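Local coordinates for protein phosphoacetylglucosamine mutase (Aspergillus lentulus, PDB 5O9X) that probably interconverts the 6- and 1-phosphates of N-acetylglucosamine, a phosphomutase step, and here holds glucose 1,6-bisphosphate in its active site, at residues 31-36 against 69-74; 64-69 against 76-81; 37-42 against 139-144; 132-137 against 159-164. The protein carries 1 engineered substitution. One frame throughout, in Å; residues are numbered along the deposited sequence.

Interaction 1: residues 31-36 against 69-74. Unlike the reference sequence in segment 31-36: Lys-35 (reference Arg). Engineered in segment 69-74: Ala-69 (natural residue Ser). With G16 (1,6-di-O-phosphono-alpha-D-glucopyranose), chain B.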
loop_
_atom_site.group_PDB
_atom_site.type_symbol
_atom_site.label_atom_id
_atom_site.label_comp_id
_atom_site.label_asym_id
_atom_site.label_seq_id
_atom_site.Cartn_x
_atom_site.Cartn_y
_atom_site.Cartn_z
ATOM N N GLY A 31 3.021 3.910 9.929
ATOM C CA GLY A 31 3.972 3.357 10.924
ATOM C C GLY A 31 5.124 4.329 11.041
ATOM O O GLY A 31 5.290 5.193 10.154
ATOM N N PHE A 32 5.943 4.201 12.086
ATOM C CA PHE A 32 7.038 5.106 12.302
ATOM C C PHE A 32 7.967 5.080 11.078
ATOM O O PHE A 32 8.266 3.996 10.554
ATOM C CB PHE A 32 7.835 4.680 13.532
ATOM C CG PHE A 32 6.999 4.654 14.804
ATOM C CD1 PHE A 32 6.604 5.850 15.428
ATOM C CD2 PHE A 32 6.597 3.429 15.346
ATOM C CE1 PHE A 32 5.798 5.805 16.569
ATOM C CE2 PHE A 32 5.805 3.379 16.511
ATOM C CZ PHE A 32 5.430 4.580 17.127
ATOM N N ARG A 33 8.382 6.259 10.646
ATOM C CA ARG A 33 9.223 6.388 9.482
ATOM C C ARG A 33 10.039 7.670 9.579
ATOM O O ARG A 33 9.489 8.740 9.838
ATOM C CB ARG A 33 8.286 6.460 8.243
ATOM C CG ARG A 33 9.058 6.186 6.977
ATOM C CD ARG A 33 8.045 6.073 5.840
ATOM N NE ARG A 33 7.209 4.868 5.844
ATOM C CZ ARG A 33 6.367 4.602 4.786
ATOM N NH1 ARG A 33 6.416 5.387 3.667
ATOM N NH2 ARG A 33 5.593 3.502 4.746
ATOM N N MET A 34 11.338 7.591 9.358
ATOM C CA MET A 34 12.202 8.729 9.574
ATOM C C MET A 34 13.596 8.394 9.089
ATOM O O MET A 34 13.835 7.244 8.661
ATOM C CB MET A 34 12.254 9.067 11.085
ATOM C CG MET A 34 12.888 7.972 11.913
ATOM S SD MET A 34 12.376 8.028 13.646
ATOM C CE MET A 34 10.653 7.526 13.684
ATOM N N LYS A 35 14.525 9.359 9.208
ATOM C CA LYS A 35 15.931 9.074 8.891
ATOM C C LYS A 35 16.401 7.902 9.759
ATOM O O LYS A 35 16.136 7.868 10.968
ATOM C CB LYS A 35 16.859 10.327 8.984
ATOM C CG LYS A 35 18.111 10.184 8.144
ATOM C CD LYS A 35 18.928 11.468 8.147
ATOM C CE LYS A 35 20.412 11.194 7.882
ATOM N NZ LYS A 35 21.009 12.478 7.393
ATOM N N ALA A 36 17.104 6.947 9.132
ATOM C CA ALA A 36 17.365 5.628 9.757
ATOM C C ALA A 36 18.229 5.771 11.002
ATOM O O ALA A 36 18.127 4.937 11.906
ATOM C CB ALA A 36 18.022 4.677 8.783
ATOM N N ALA A 69 9.461 1.992 2.436
ATOM C CA ALA A 69 8.521 1.904 1.231
ATOM C C ALA A 69 8.888 2.888 0.090
ATOM O O ALA A 69 9.953 2.714 -0.500
ATOM C CB ALA A 69 7.102 2.133 1.715
ATOM N N HIS A 70 8.098 3.966 -0.178
ATOM C CA HIS A 70 8.406 4.901 -1.268
ATOM C C HIS A 70 9.504 5.919 -0.896
ATOM O O HIS A 70 10.034 6.626 -1.798
ATOM C CB HIS A 70 7.133 5.746 -1.681
ATOM C CG HIS A 70 6.887 6.939 -0.827
ATOM N ND1 HIS A 70 6.142 6.868 0.347
ATOM C CD2 HIS A 70 7.288 8.231 -0.941
ATOM C CE1 HIS A 70 6.090 8.070 0.901
ATOM N NE2 HIS A 70 6.779 8.910 0.135
ATOM N N ASN A 71 9.804 6.040 0.408
ATOM C CA ASN A 71 10.791 7.064 0.898
ATOM C C ASN A 71 12.225 6.928 0.324
ATOM O O ASN A 71 12.657 5.820 -0.083
ATOM C CB ASN A 71 10.896 7.108 2.433
ATOM C CG ASN A 71 9.616 7.689 3.087
ATOM O OD1 ASN A 71 8.506 7.384 2.664
ATOM N ND2 ASN A 71 9.801 8.487 4.140
ATOM N N PRO A 72 12.966 8.051 0.357
ATOM C CA PRO A 72 14.362 7.971 -0.141
ATOM C C PRO A 72 15.152 6.954 0.733
ATOM O O PRO A 72 14.748 6.625 1.889
ATOM C CB PRO A 72 14.899 9.432 0.061
ATOM C CG PRO A 72 13.610 10.300 -0.022
ATOM C CD PRO A 72 12.587 9.467 0.748
ATOM N N ALA A 73 16.239 6.436 0.155
ATOM C CA ALA A 73 17.086 5.374 0.751
ATOM C C ALA A 73 17.575 5.671 2.169
ATOM O O ALA A 73 17.776 4.699 2.917
ATOM C CB ALA A 73 18.313 5.109 -0.169
ATOM N N GLU A 74 17.772 6.955 2.554
ATOM C CA GLU A 74 18.345 7.249 3.881
ATOM C C GLU A 74 17.307 6.989 4.988
ATOM O O GLU A 74 17.643 6.929 6.180
ATOM C CB GLU A 74 18.765 8.731 3.988
ATOM C CG GLU A 74 17.552 9.686 3.969
ATOM C CD GLU A 74 17.929 11.178 4.096
ATOM O OE1 GLU A 74 19.096 11.496 4.425
ATOM O OE2 GLU A 74 17.038 12.019 3.879
HETATM C C1 G16 B . 2.142 5.131 2.591
HETATM C C2 G16 B . 0.725 4.627 2.847
HETATM C C3 G16 B . -0.227 5.104 1.705
HETATM C C4 G16 B . -0.231 6.607 1.487
HETATM C C5 G16 B . 1.204 7.046 1.230
HETATM C C6 G16 B . 1.427 8.540 1.279
HETATM O O1 G16 B . 2.624 4.559 1.371
HETATM O O2 G16 B . 0.637 3.179 3.020
HETATM O O3 G16 B . -1.464 4.574 1.972
HETATM O O4 G16 B . -1.041 7.074 0.321
HETATM O O5 G16 B . 2.088 6.637 2.301
HETATM O O6 G16 B . 1.026 8.998 2.648
HETATM P P G16 B . 1.258 10.554 3.044
HETATM O O1P G16 B . 0.632 11.441 1.942
HETATM O O2P G16 B . 2.783 10.812 3.073
HETATM O O3P G16 B . 0.706 10.774 4.468
HETATM P "P'" G16 B . 3.964 3.619 1.297
HETATM O O1X G16 B . 4.028 2.783 2.604
HETATM O O2X G16 B . 5.195 4.582 1.332
HETATM O O3X G16 B . 3.969 2.917 -0.017
#
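Arg-33 and His-70 meet at one phosphate of the bound glucose 1,6-bisphosphate, in the active-site cleft. The guanidinium grips it edge-on with two nearly straight bonds, NH2 of Arg-33 to O1X of the ligand at 2.7 Å and NH1 of Arg-33 to O2X at 2.8 Å. His-70 adds its ring edge, ND1 reaching ligand O2X at 2.7 Å, and its backbone N makes a weak bond to the same oxygen. Both side chains thus converge on O2X, and Glu-510 holds the far nitrogen of the histidine. Engineered Ala-69, serine in the natural enzyme, puts CB 3.1 Å from O2X of the ligand.

A hydrogen bond to a neutral side chain steadies the arginine: NH1 of Arg-33 meets OD1 of Asn-71 at 3.1 Å from above the carbonyl plane, the amide and guanidinium planes standing 81° apart. Asn-71 suits this place because its amide nitrogen can bind Asp-75 while its oxygen takes the arginine. A bend at chi3 (-71°) turns the guanidinium to the phosphate.

Farther along, Ala-36 N bonds to Glu-74 O at 3.0 Å, and Lys-35 NZ faces Glu-74 OE1 in a long, exposed salt bridge of 3.7 Å.

Segment 31-36 carries edge strand 32-35, which pairs with strand 75-81; Phe-32 packs on helices 40-56 and 91-101, and segment 69-74 lies in the loop between strands 61-66 and 75-81.

Interaction 2: residues 64-69 against 76-81. Engineered in segment 64-69: Ala-69 (natural residue Ser). With G16 (1,6-di-O-phosphono-alpha-D-glucopyranose), chain B.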
loop_
_atom_site.group_PDB
_atom_site.type_symbol
_atom_site.label_atom_id
_atom_site.label_comp_id
_atom_site.label_asym_id
_atom_site.label_seq_id
_atom_site.Cartn_x
_atom_site.Cartn_y
_atom_site.Cartn_z
ATOM N N VAL A 64 6.214 -7.790 11.695
ATOM C CA VAL A 64 6.845 -6.496 11.678
ATOM C C VAL A 64 7.600 -6.383 10.346
ATOM O O VAL A 64 8.379 -7.241 10.054
ATOM C CB VAL A 64 7.871 -6.349 12.846
ATOM C CG1 VAL A 64 8.488 -4.960 12.798
ATOM C CG2 VAL A 64 7.164 -6.467 14.207
ATOM N N MET A 65 7.341 -5.349 9.562
ATOM C CA MET A 65 8.075 -5.152 8.301
ATOM C C MET A 65 8.969 -3.934 8.503
ATOM O O MET A 65 8.455 -2.856 8.885
ATOM C CB MET A 65 7.080 -4.852 7.163
ATOM C CG MET A 65 7.763 -4.627 5.798
ATOM S SD MET A 65 8.528 -6.140 5.183
ATOM C CE MET A 65 9.483 -5.428 3.854
ATOM N N VAL A 66 10.268 -4.077 8.266
ATOM C CA VAL A 66 11.173 -2.946 8.432
ATOM C C VAL A 66 11.394 -2.344 7.009
ATOM O O VAL A 66 12.048 -2.949 6.177
ATOM C CB VAL A 66 12.504 -3.353 9.064
ATOM C CG1 VAL A 66 13.459 -2.121 9.153
ATOM C CG2 VAL A 66 12.195 -3.987 10.459
ATOM N N THR A 67 10.778 -1.176 6.752
ATOM C CA THR A 67 10.867 -0.569 5.468
ATOM C C THR A 67 10.386 0.874 5.658
ATOM O O THR A 67 9.580 1.175 6.539
ATOM C CB THR A 67 9.903 -1.302 4.415
ATOM O OG1 THR A 67 10.061 -0.656 3.164
ATOM C CG2 THR A 67 8.391 -1.193 4.794
ATOM N N ALA A 68 10.893 1.745 4.808
ATOM C CA ALA A 68 10.266 3.054 4.557
ATOM C C ALA A 68 9.638 3.149 3.133
ATOM O O ALA A 68 9.296 4.255 2.707
ATOM C CB ALA A 68 11.237 4.211 4.842
ATOM N N ALA A 69 9.461 1.992 2.436
ATOM C CA ALA A 69 8.521 1.904 1.231
ATOM C C ALA A 69 8.888 2.888 0.090
ATOM O O ALA A 69 9.953 2.714 -0.500
ATOM C CB ALA A 69 7.102 2.133 1.715
ATOM N N ASN A 76 14.213 4.730 7.060
ATOM C CA ASN A 76 13.668 3.417 7.257
ATOM C C ASN A 76 12.446 3.560 8.152
ATOM O O ASN A 76 12.008 4.718 8.442
ATOM C CB ASN A 76 14.713 2.389 7.793
ATOM C CG ASN A 76 14.453 0.981 7.232
ATOM O OD1 ASN A 76 13.306 0.678 6.877
ATOM N ND2 ASN A 76 15.521 0.119 7.089
ATOM N N GLY A 77 11.822 2.460 8.501
ATOM C CA GLY A 77 10.601 2.556 9.275
ATOM C C GLY A 77 10.148 1.201 9.672
ATOM O O GLY A 77 10.743 0.164 9.319
ATOM N N VAL A 78 9.061 1.157 10.413
ATOM C CA VAL A 78 8.612 -0.158 10.943
ATOM C C VAL A 78 7.129 -0.135 11.003
ATOM O O VAL A 78 6.567 0.728 11.731
ATOM C CB VAL A 78 9.067 -0.450 12.408
ATOM C CG1 VAL A 78 9.143 -1.916 12.637
ATOM C CG2 VAL A 78 10.398 0.122 12.725
ATOM N N LYS A 79 6.544 -1.035 10.196
ATOM C CA LYS A 79 5.092 -1.338 10.104
ATOM C C LYS A 79 4.601 -2.598 10.841
ATOM O O LYS A 79 5.138 -3.705 10.591
ATOM C CB LYS A 79 4.778 -1.590 8.651
ATOM C CG LYS A 79 3.355 -1.175 8.406
ATOM C CD LYS A 79 2.983 -1.249 6.957
ATOM C CE LYS A 79 2.647 -2.670 6.588
ATOM N NZ LYS A 79 2.134 -2.616 5.199
ATOM N N LEU A 80 3.581 -2.467 11.699
ATOM C CA LEU A 80 2.977 -3.667 12.318
ATOM C C LEU A 80 1.833 -4.345 11.491
ATOM O O LEU A 80 1.013 -3.676 10.855
ATOM C CB LEU A 80 2.581 -3.400 13.747
ATOM C CG LEU A 80 3.867 -3.158 14.536
ATOM C CD1 LEU A 80 3.899 -1.714 15.052
ATOM C CD2 LEU A 80 3.906 -4.186 15.651
ATOM N N VAL A 81 1.797 -5.665 11.535
ATOM C CA VAL A 81 0.845 -6.484 10.767
ATOM C C VAL A 81 0.061 -7.368 11.755
ATOM O O VAL A 81 0.642 -8.173 12.442
ATOM C CB VAL A 81 1.526 -7.393 9.691
ATOM C CG1 VAL A 81 0.440 -8.117 8.835
ATOM C CG2 VAL A 81 2.419 -6.544 8.785
HETATM C C1 G16 B . 2.142 5.131 2.591
HETATM C C2 G16 B . 0.725 4.627 2.847
HETATM C C3 G16 B . -0.227 5.104 1.705
HETATM C C4 G16 B . -0.231 6.607 1.487
HETATM C C5 G16 B . 1.204 7.046 1.230
HETATM C C6 G16 B . 1.427 8.540 1.279
HETATM O O1 G16 B . 2.624 4.559 1.371
HETATM O O2 G16 B . 0.637 3.179 3.020
HETATM O O3 G16 B . -1.464 4.574 1.972
HETATM O O4 G16 B . -1.041 7.074 0.321
HETATM O O5 G16 B . 2.088 6.637 2.301
HETATM O O6 G16 B . 1.026 8.998 2.648
HETATM P P G16 B . 1.258 10.554 3.044
HETATM O O1P G16 B . 0.632 11.441 1.942
HETATM O O2P G16 B . 2.783 10.812 3.073
HETATM O O3P G16 B . 0.706 10.774 4.468
HETATM P "P'" G16 B . 3.964 3.619 1.297
HETATM O O1X G16 B . 4.028 2.783 2.604
HETATM O O2X G16 B . 5.195 4.582 1.332
HETATM O O3X G16 B . 3.969 2.917 -0.017
HETATM O O HOH W 1 15.052 -2.313 5.790
#
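Val-64 lies beside Leu-80 in a beta hairpin, the antiparallel pairing of strands 61-66 and 75-81 in the alpha/beta/alpha domain I of the phosphohexomutase fold, with Val-64 CG2 4.2 Å from Leu-80 CD2. This non-hydrogen-bonded pair is matched by another, Val-66 with Val-78. Beta-branched valine fits an extended strand, and these four residues form one apolar face, covered by helices 40-56 and 138-151. Between the two pairs, Met-65 and Lys-79 exchange two backbone bonds, each 2.9 Å: Met-65 N to Lys-79 O and Lys-79 N to Met-65 O. Their side chains turn to the other face, where both touch Thr-164.

Asn-76, also deeply buried, works where the regular pairing ends. With chi1 at 177°, Val-66 sets CG1 opposite its backbone N and 3.6 Å from Asn-76 OD1, the two side chains crossing at about a right angle. Asparagine suits this buried strand position because its two ends serve different partners: OD1 accepts from Gly-77 N at 2.8 Å, while ND2 binds Ser-137 and a water that also lies at Val-66 O.

At Gly-77 the chains come so close that a CB would run into Thr-67 O, consistent with glycine here. Gly-77 O accepts from Thr-67 N. Thr-67 OG1, also bonded to Asp-133, makes an ST turn toward the active site, taking the N-H of engineered Ala-69 at 2.8 Å.

Interaction 3: residues 37-42 against 139-144. Unlike the reference sequence in segment 139-144: Ile-142 (reference Val).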
loop_
_atom_site.group_PDB
_atom_site.type_symbol
_atom_site.label_atom_id
_atom_site.label_comp_id
_atom_site.label_asym_id
_atom_site.label_seq_id
_atom_site.Cartn_x
_atom_site.Cartn_y
_atom_site.Cartn_z
ATOM N N ASP A 37 19.060 6.837 11.071
ATOM C CA ASP A 37 19.913 6.981 12.306
ATOM C C ASP A 37 19.102 7.338 13.567
ATOM O O ASP A 37 19.637 7.278 14.684
ATOM C CB ASP A 37 21.116 7.927 12.120
ATOM C CG ASP A 37 20.708 9.343 11.700
ATOM O OD1 ASP A 37 19.482 9.673 11.646
ATOM O OD2 ASP A 37 21.633 10.137 11.408
ATOM N N LEU A 38 17.827 7.693 13.400
ATOM C CA LEU A 38 16.935 7.987 14.527
ATOM C C LEU A 38 16.167 6.804 15.070
ATOM O O LEU A 38 15.485 6.927 16.117
ATOM C CB LEU A 38 15.918 9.052 14.163
ATOM C CG LEU A 38 16.487 10.396 13.729
ATOM C CD1 LEU A 38 15.389 11.353 13.219
ATOM C CD2 LEU A 38 17.398 11.024 14.819
ATOM N N LEU A 39 16.271 5.652 14.397
ATOM C CA LEU A 39 15.332 4.571 14.610
ATOM C C LEU A 39 15.596 3.534 15.730
ATOM O O LEU A 39 14.666 2.817 16.118
ATOM C CB LEU A 39 15.077 3.849 13.284
ATOM C CG LEU A 39 14.033 4.631 12.472
ATOM C CD1 LEU A 39 14.195 4.195 11.011
ATOM C CD2 LEU A 39 12.598 4.365 13.005
ATOM N N ASN A 40 16.811 3.422 16.291
ATOM C CA ASN A 40 17.016 2.274 17.211
ATOM C C ASN A 40 15.948 2.121 18.342
ATOM O O ASN A 40 15.381 1.029 18.549
ATOM C CB ASN A 40 18.401 2.374 17.874
ATOM C CG ASN A 40 19.519 1.927 16.952
ATOM O OD1 ASN A 40 19.302 1.419 15.820
ATOM N ND2 ASN A 40 20.724 2.153 17.393
ATOM N N THR A 41 15.695 3.201 19.092
ATOM C CA THR A 41 14.854 3.054 20.271
ATOM C C THR A 41 13.393 2.815 19.844
ATOM O O THR A 41 12.622 2.146 20.541
ATOM C CB THR A 41 14.996 4.222 21.234
ATOM O OG1 THR A 41 14.495 5.443 20.660
ATOM C CG2 THR A 41 16.471 4.423 21.604
ATOM N N VAL A 42 13.039 3.359 18.682
ATOM C CA VAL A 42 11.716 3.197 18.089
ATOM C C VAL A 42 11.439 1.720 17.789
ATOM O O VAL A 42 10.400 1.175 18.166
ATOM C CB VAL A 42 11.554 4.037 16.783
ATOM C CG1 VAL A 42 10.201 3.786 16.160
ATOM C CG2 VAL A 42 11.585 5.512 17.096
ATOM N N SER A 139 19.514 -4.380 8.461
ATOM C CA SER A 139 20.162 -5.413 9.329
ATOM C C SER A 139 20.340 -4.932 10.796
ATOM O O SER A 139 19.968 -5.663 11.711
ATOM C CB SER A 139 21.537 -5.834 8.773
ATOM O OG SER A 139 22.141 -6.771 9.687
ATOM N N ARG A 140 20.925 -3.739 11.007
ATOM C CA ARG A 140 21.055 -3.116 12.360
ATOM C C ARG A 140 19.713 -3.110 13.055
ATOM O O ARG A 140 19.623 -3.520 14.213
ATOM C CB ARG A 140 21.604 -1.653 12.339
ATOM C CG ARG A 140 22.063 -1.116 13.732
ATOM C CD ARG A 140 21.594 0.319 14.122
ATOM N NE ARG A 140 21.641 1.095 12.938
ATOM C CZ ARG A 140 20.841 2.040 12.471
ATOM N NH1 ARG A 140 19.850 2.683 13.127
ATOM N NH2 ARG A 140 21.203 2.429 11.266
ATOM N N LEU A 141 18.679 -2.577 12.374
ATOM C CA LEU A 141 17.320 -2.536 12.956
ATOM C C LEU A 141 16.705 -3.897 13.299
ATOM O O LEU A 141 16.093 -4.072 14.382
ATOM C CB LEU A 141 16.351 -1.646 12.119
ATOM C CG LEU A 141 16.840 -0.179 11.930
ATOM C CD1 LEU A 141 15.944 0.615 10.954
ATOM C CD2 LEU A 141 17.020 0.577 13.266
ATOM N N ILE A 142 16.844 -4.870 12.414
ATOM C CA ILE A 142 16.493 -6.281 12.748
ATOM C C ILE A 142 17.271 -6.814 14.044
ATOM O O ILE A 142 16.685 -7.530 14.855
ATOM C CB ILE A 142 16.694 -7.166 11.445
ATOM C CG1 ILE A 142 15.392 -7.326 10.663
ATOM C CG2 ILE A 142 17.310 -8.533 11.646
ATOM C CD1 ILE A 142 14.278 -6.426 10.996
ATOM N N GLY A 143 18.552 -6.476 14.179
ATOM C CA GLY A 143 19.316 -6.701 15.452
ATOM C C GLY A 143 18.593 -6.138 16.664
ATOM O O GLY A 143 18.454 -6.812 17.695
ATOM N N VAL A 144 18.113 -4.894 16.549
ATOM C CA VAL A 144 17.425 -4.223 17.672
ATOM C C VAL A 144 16.114 -4.914 17.962
ATOM O O VAL A 144 15.782 -5.228 19.172
ATOM C CB VAL A 144 17.154 -2.708 17.407
ATOM C CG1 VAL A 144 16.339 -2.092 18.576
ATOM C CG2 VAL A 144 18.435 -1.904 17.149
#
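The guanidinium of Arg-140 presents its edge to the amide of Asn-40, with OD1 of Asn-40 almost in its plane; Asp-37 CA lies obliquely to the same group. At the amide the arrangement is different, since Arg-140 NH1 comes in from above the carbonyl plane of Asn-40, the two flat groups being turned 63° against each other. The bond from Arg-140 NH1 to Asn-40 OD1 is 3.0 Å long and fairly straight.

The contact joins two helices of the alpha/beta/alpha domain I on one side of its sheet: the beginning of helix 40-56, with the 3-10 turn leading into it, and the first turns of helix 138-151. Arginine suits the exposed edge because its long chain spans the gap between the helices, and bends at chi2 and chi3 (-134° and -38°) take it round Asn-40 OD1. NH1 also reaches the carbonyl of Ala-36, so one nitrogen ties down both the asparagine and the turn before it.

Beneath this polar margin the packing becomes apolar. Leu-141 inserts its branched end beside the turn, and the two leucine side chains cross at about a right angle. Leucine fits here because its branches divide the work: CD1 lies against Leu-39 CD1, while CD2 fits between Leu-39 CB, at 3.8 Å, and Asn-40 OD1. Leu-141 further touches Val-66 of the sheet, as Leu-39 touches Met-34. One turn on from Arg-140, Val-144 packs its short branches against the helix start, its CG1 methyl resting 3.3 Å from Asn-40 O.

Interaction 4: residues 132-137 against 159-164. Unlike the reference sequence in segment 159-164: Phe-161 (reference Tyr).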
loop_
_atom_site.group_PDB
_atom_site.type_symbol
_atom_site.label_atom_id
_atom_site.label_comp_id
_atom_site.label_asym_id
_atom_site.label_seq_id
_atom_site.Cartn_x
_atom_site.Cartn_y
_atom_site.Cartn_z
ATOM N N ARG A 132 12.456 -7.436 5.976
ATOM C CA ARG A 132 12.867 -6.108 5.723
ATOM C C ARG A 132 13.072 -5.976 4.220
ATOM O O ARG A 132 13.216 -7.004 3.521
ATOM C CB ARG A 132 14.252 -5.843 6.410
ATOM C CG ARG A 132 15.405 -6.795 5.982
ATOM C CD ARG A 132 16.468 -6.932 7.148
ATOM N NE ARG A 132 17.795 -7.549 6.753
ATOM C CZ ARG A 132 18.445 -8.637 7.148
ATOM N NH1 ARG A 132 17.951 -9.632 7.989
ATOM N NH2 ARG A 132 19.664 -8.776 6.602
ATOM N N ASP A 133 13.075 -4.739 3.739
ATOM C CA ASP A 133 13.415 -4.503 2.332
ATOM C C ASP A 133 14.989 -4.373 2.290
ATOM O O ASP A 133 15.653 -4.780 3.246
ATOM C CB ASP A 133 12.658 -3.258 1.759
ATOM C CG ASP A 133 13.081 -1.958 2.414
ATOM O OD1 ASP A 133 14.070 -1.943 3.208
ATOM O OD2 ASP A 133 12.412 -0.903 2.129
ATOM N N THR A 134 15.545 -3.802 1.210
ATOM C CA THR A 134 16.972 -3.845 0.946
ATOM C C THR A 134 17.761 -2.707 1.607
ATOM O O THR A 134 18.968 -2.604 1.357
ATOM C CB THR A 134 17.280 -3.854 -0.575
ATOM O OG1 THR A 134 16.639 -2.704 -1.188
ATOM C CG2 THR A 134 16.794 -5.180 -1.222
ATOM N N ARG A 135 17.058 -1.833 2.375
ATOM C CA ARG A 135 17.650 -0.592 2.828
ATOM C C ARG A 135 18.936 -0.888 3.691
ATOM O O ARG A 135 18.996 -1.906 4.345
ATOM C CB ARG A 135 16.659 0.235 3.662
ATOM C CG ARG A 135 15.569 0.969 2.788
ATOM C CD ARG A 135 14.376 1.400 3.647
ATOM N NE ARG A 135 13.348 1.766 2.631
ATOM C CZ ARG A 135 13.318 2.983 2.067
ATOM N NH1 ARG A 135 14.134 3.992 2.492
ATOM N NH2 ARG A 135 12.455 3.226 1.076
ATOM N N ALA A 136 19.908 0.011 3.657
ATOM C CA ALA A 136 21.230 -0.286 4.266
ATOM C C ALA A 136 21.098 -0.483 5.768
ATOM O O ALA A 136 21.797 -1.347 6.370
ATOM C CB ALA A 136 22.151 0.848 4.003
ATOM N N SER A 137 20.212 0.293 6.376
ATOM C CA SER A 137 19.989 0.182 7.842
ATOM C C SER A 137 19.193 -1.006 8.300
ATOM O O SER A 137 19.024 -1.186 9.528
ATOM C CB SER A 137 19.234 1.430 8.364
ATOM O OG SER A 137 18.002 1.626 7.648
ATOM N N MET A 159 12.418 -13.624 8.492
ATOM C CA MET A 159 12.275 -14.020 7.071
ATOM C C MET A 159 13.220 -13.345 6.110
ATOM O O MET A 159 12.988 -13.447 4.884
ATOM C CB MET A 159 10.875 -13.828 6.537
ATOM C CG MET A 159 9.757 -14.458 7.362
ATOM S SD MET A 159 9.914 -16.232 7.293
ATOM C CE MET A 159 9.268 -16.619 5.642
ATOM N N LYS A 160 14.210 -12.605 6.619
ATOM C CA LYS A 160 15.271 -11.969 5.755
ATOM C C LYS A 160 14.638 -10.892 4.829
ATOM O O LYS A 160 13.837 -10.089 5.340
ATOM C CB LYS A 160 16.140 -12.997 4.978
ATOM C CG LYS A 160 16.779 -14.113 5.907
ATOM C CD LYS A 160 17.635 -13.374 6.907
ATOM C CE LYS A 160 18.523 -14.221 7.792
ATOM N NZ LYS A 160 19.074 -13.176 8.723
ATOM N N PHE A 161 14.976 -10.904 3.521
ATOM C CA PHE A 161 14.474 -9.914 2.594
ATOM C C PHE A 161 13.162 -10.398 1.963
ATOM O O PHE A 161 13.120 -11.487 1.302
ATOM C CB PHE A 161 15.514 -9.685 1.461
ATOM C CG PHE A 161 16.792 -9.067 1.967
ATOM C CD1 PHE A 161 16.898 -7.681 2.148
ATOM C CD2 PHE A 161 17.866 -9.880 2.320
ATOM C CE1 PHE A 161 18.113 -7.092 2.642
ATOM C CE2 PHE A 161 19.061 -9.307 2.833
ATOM C CZ PHE A 161 19.208 -7.922 2.942
ATOM N N MET A 162 12.129 -9.573 2.071
ATOM C CA MET A 162 10.852 -9.866 1.419
ATOM C C MET A 162 10.193 -8.544 1.066
ATOM O O MET A 162 10.522 -7.485 1.626
ATOM C CB MET A 162 9.914 -10.651 2.395
ATOM C CG MET A 162 10.432 -12.069 2.757
ATOM S SD MET A 162 9.118 -13.271 3.125
ATOM C CE MET A 162 8.336 -12.394 4.345
ATOM N N THR A 163 9.217 -8.607 0.159
ATOM C CA THR A 163 8.418 -7.406 -0.192
ATOM C C THR A 163 7.437 -7.284 0.966
ATOM O O THR A 163 7.255 -8.256 1.742
ATOM C CB THR A 163 7.608 -7.642 -1.523
ATOM O OG1 THR A 163 6.628 -8.639 -1.341
ATOM C CG2 THR A 163 8.519 -8.077 -2.693
ATOM N N THR A 164 6.889 -6.084 1.163
ATOM C CA THR A 164 5.858 -5.902 2.176
ATOM C C THR A 164 4.714 -6.906 2.039
ATOM O O THR A 164 4.321 -7.501 3.025
ATOM C CB THR A 164 5.444 -4.426 2.187
ATOM O OG1 THR A 164 6.568 -3.675 2.700
ATOM C CG2 THR A 164 4.219 -4.161 3.123
HETATM O O HOH W 2 14.853 -9.452 8.006
HETATM O O HOH W 3 20.883 -11.388 7.530
#
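Parallel strand pairing at the edge of the five-stranded sheet of domain I brings Arg-132, at the end of strand 127-132, beside Phe-161 of the outermost strand 155-161. Two backbone bonds of 3.1 Å flank the pair: Arg-132 N gives to Lys-160 O, and Arg-132 O receives Met-162 N.

On their shared face, the guanidinium lies off-centre over the Phe-161 ring in a cation-pi contact, CZ of Arg-132 standing 4.7 Å from the ring centroid. The planes are 56° apart, so this is no flat stack; NE lies over the face, and NH2 of Arg-132 comes to 3.8 Å from Phe-161 CZ. With CG between the backbone N and the carbonyl carbon (chi1 58°) and the chain then extended to NE, the arginine is carried out over the ring. The aromatic residue suits this exposed edge by offering the cation its pi face, while Asp-133 O meets the ring edge.

Lys-160 runs alongside Arg-132. Their like charges are probably eased by Asp-158, which forms a salt bridge with the lysine and a long, weak ion pair with the arginine, and by a water accepting from both.

Beyond the strand an Asx turn at Asp-133 leads toward helix 138-151. Its OD1 takes Arg-135 N, and its OD2, also bonded to Thr-67 OG1, uses the syn lone pair to hold Arg-135 NE at 2.9 Å in a salt bridge.

Interactions 1, 2 and 4 follow the sheet of domain I from one edge strand, 32-35, through the central hairpin to the other, 155-161, while interaction 3 packs two helices against one side. Interaction 2 is fully buried, and backbone pairing and valines dominate it; the other three are partly buried and put some of their charged groups, such as Lys-35, Glu-74, Arg-140 and Lys-160, at exposed margins. Arginine serves differently in each of those: on a phosphate in interaction 1, on an amide in 3, over an aromatic ring in 4. Cross-links unite them: Arg-135 bonds to the carbonyls of Asn-71 and Pro-72, while interactions 1 and 2 share Ala-69 at the ligand.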